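Local coordinates for transcription termination factor FttA (Methanosarcina mazei, PDB 2XR1), which probably terminates transcription by cleaving nascent RNA as a zinc-dependent metallo-beta-lactamase/beta-CASP nuclease, and works as a homodimer, at residues Leu256-Gly261 / Ala302-His307. Numbering follows the deposited sequence.
Sequences LLFKYG and AKTLKH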
# COMPACT_ATOMS: atom_id res chain seq x y z
N LEU B 256 -19.73 2.16 8.14
CA LEU B 256 -18.90 1.14 8.78
C LEU B 256 -17.57 1.77 9.23
O LEU B 256 -17.01 1.40 10.25
CB LEU B 256 -18.62 -0.00 7.80
CG LEU B 256 -17.96 -1.29 8.30
CD1 LEU B 256 -18.73 -1.90 9.43
CD2 LEU B 256 -17.87 -2.24 7.18
N LEU B 257 -17.08 2.74 8.44
CA LEU B 257 -15.89 3.51 8.83
C LEU B 257 -16.10 4.13 10.20
O LEU B 257 -15.22 4.05 11.06
CB LEU B 257 -15.57 4.61 7.83
CG LEU B 257 -15.19 4.10 6.44
CD1 LEU B 257 -14.97 5.20 5.42
CD2 LEU B 257 -13.96 3.22 6.51
N PHE B 258 -17.26 4.71 10.43
CA PHE B 258 -17.54 5.30 11.74
C PHE B 258 -17.67 4.24 12.85
O PHE B 258 -17.19 4.42 13.97
CB PHE B 258 -18.77 6.20 11.64
CG PHE B 258 -18.49 7.48 10.92
CD1 PHE B 258 -17.91 8.54 11.58
CD2 PHE B 258 -18.77 7.61 9.61
CE1 PHE B 258 -17.65 9.68 10.94
CE2 PHE B 258 -18.49 8.78 8.95
CZ PHE B 258 -17.93 9.80 9.61
N LYS B 259 -18.28 3.11 12.52
CA LYS B 259 -18.40 2.04 13.47
C LYS B 259 -17.02 1.63 13.98
O LYS B 259 -16.85 1.28 15.13
CB LYS B 259 -19.08 0.84 12.84
CG LYS B 259 -19.33 -0.30 13.81
CD LYS B 259 -20.13 -1.43 13.14
CE LYS B 259 -20.25 -2.68 14.01
NZ LYS B 259 -21.56 -3.35 13.71
N TYR B 260 -16.05 1.68 13.09
CA TYR B 260 -14.69 1.29 13.38
C TYR B 260 -13.79 2.43 13.85
O TYR B 260 -12.57 2.28 13.84
CB TYR B 260 -14.05 0.67 12.11
CG TYR B 260 -14.61 -0.67 11.69
CD1 TYR B 260 -15.19 -1.56 12.60
CD2 TYR B 260 -14.52 -1.07 10.37
CE1 TYR B 260 -15.68 -2.78 12.20
CE2 TYR B 260 -15.00 -2.28 9.94
CZ TYR B 260 -15.59 -3.13 10.85
OH TYR B 260 -16.06 -4.34 10.40
N GLY B 261 -14.38 3.58 14.20
CA GLY B 261 -13.63 4.66 14.88
C GLY B 261 -13.12 5.84 14.06
O GLY B 261 -12.30 6.61 14.53
N ALA B 302 -26.69 8.21 11.59
CA ALA B 302 -26.72 9.50 12.29
C ALA B 302 -25.32 10.11 12.46
O ALA B 302 -25.09 11.31 12.20
CB ALA B 302 -27.41 9.36 13.63
N LYS B 303 -24.39 9.28 12.89
CA LYS B 303 -23.03 9.72 13.10
C LYS B 303 -22.38 10.18 11.80
O LYS B 303 -21.64 11.15 11.79
CB LYS B 303 -22.20 8.61 13.73
CG LYS B 303 -20.88 9.11 14.32
CD LYS B 303 -20.27 8.08 15.26
CE LYS B 303 -19.22 8.70 16.19
NZ LYS B 303 -18.27 9.62 15.48
N THR B 304 -22.66 9.48 10.69
CA THR B 304 -22.12 9.87 9.42
C THR B 304 -22.69 11.21 8.97
O THR B 304 -21.97 12.01 8.33
CB THR B 304 -22.48 8.86 8.32
OG1 THR B 304 -21.92 7.59 8.65
CG2 THR B 304 -21.99 9.29 6.96
N LEU B 305 -23.98 11.44 9.23
CA LEU B 305 -24.62 12.68 8.80
C LEU B 305 -24.07 13.87 9.61
O LEU B 305 -23.89 14.94 9.07
CB LEU B 305 -26.14 12.57 8.94
CG LEU B 305 -27.03 13.76 8.62
CD1 LEU B 305 -26.86 14.20 7.18
CD2 LEU B 305 -28.49 13.39 8.92
N LYS B 306 -23.81 13.67 10.90
CA LYS B 306 -23.23 14.72 11.75
C LYS B 306 -21.85 15.09 11.26
O LYS B 306 -21.34 16.17 11.56
CB LYS B 306 -23.08 14.25 13.20
CG LYS B 306 -24.33 14.34 13.97
CD LYS B 306 -24.13 14.07 15.46
CE LYS B 306 -24.20 12.58 15.79
NZ LYS B 306 -24.70 12.34 17.14
N HIS B 307 -21.21 14.19 10.53
CA HIS B 307 -19.90 14.47 9.98
C HIS B 307 -19.94 14.79 8.52
O HIS B 307 -18.89 14.92 7.91
CB HIS B 307 -18.97 13.26 10.22
CG HIS B 307 -18.62 13.05 11.65
ND1 HIS B 307 -19.52 12.57 12.58
CD2 HIS B 307 -17.47 13.28 12.33
CE1 HIS B 307 -18.94 12.52 13.77
NE2 HIS B 307 -17.69 12.93 13.64
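Phe258, near the end of helix 254-259, presses its ring against Lys303, Thr304 and His307 on the last turn of helix 299-306 and just past it; these are two helices of the metallo-beta-lactamase fold. The contact is plain helix-end packing, away from the zinc sites, and joins two helices that lead into neighbouring parallel strands, 266-268 and 308-310, of one sheet.

Over the face, Thr304 packs with its CA 4.2 Å from the centroid of the Phe258 ring and 25° off the ring normal, which meets the geometry of a CH-pi contact. The OG1 of Thr304 is a van der Waals neighbour, 3.3 Å from Phe258 CD2; its hydrogen bond goes to Met300 O, one turn back on its own helix. With its CG anti to the backbone N, the Lys303 chain passes beside the ring, CG and NZ each 4.1 Å from Phe258 CD1.

The Phe258 and His307 ring planes meet at 50° with centroids 4.9 Å apart, an oblique pair that is neither a stack nor an edge-to-face contact, and Phe258 CE1 sits over one imidazole face, offset toward its rim. Tyr262 meets the Phe258 ring edge-to-face.

Polar bonds serve each helix end separately. A Schellman motif closes the first: Tyr262 N bonds to Leu257 O and Gly261 N to Phe258 O, with Gly261 as the C-prime residue at positive phi. Beyond the second, a side-chain bond fixes the imidazole: His307 ND1 donates to Lys303 O at 2.7 Å, with an N-H...O angle of 152°.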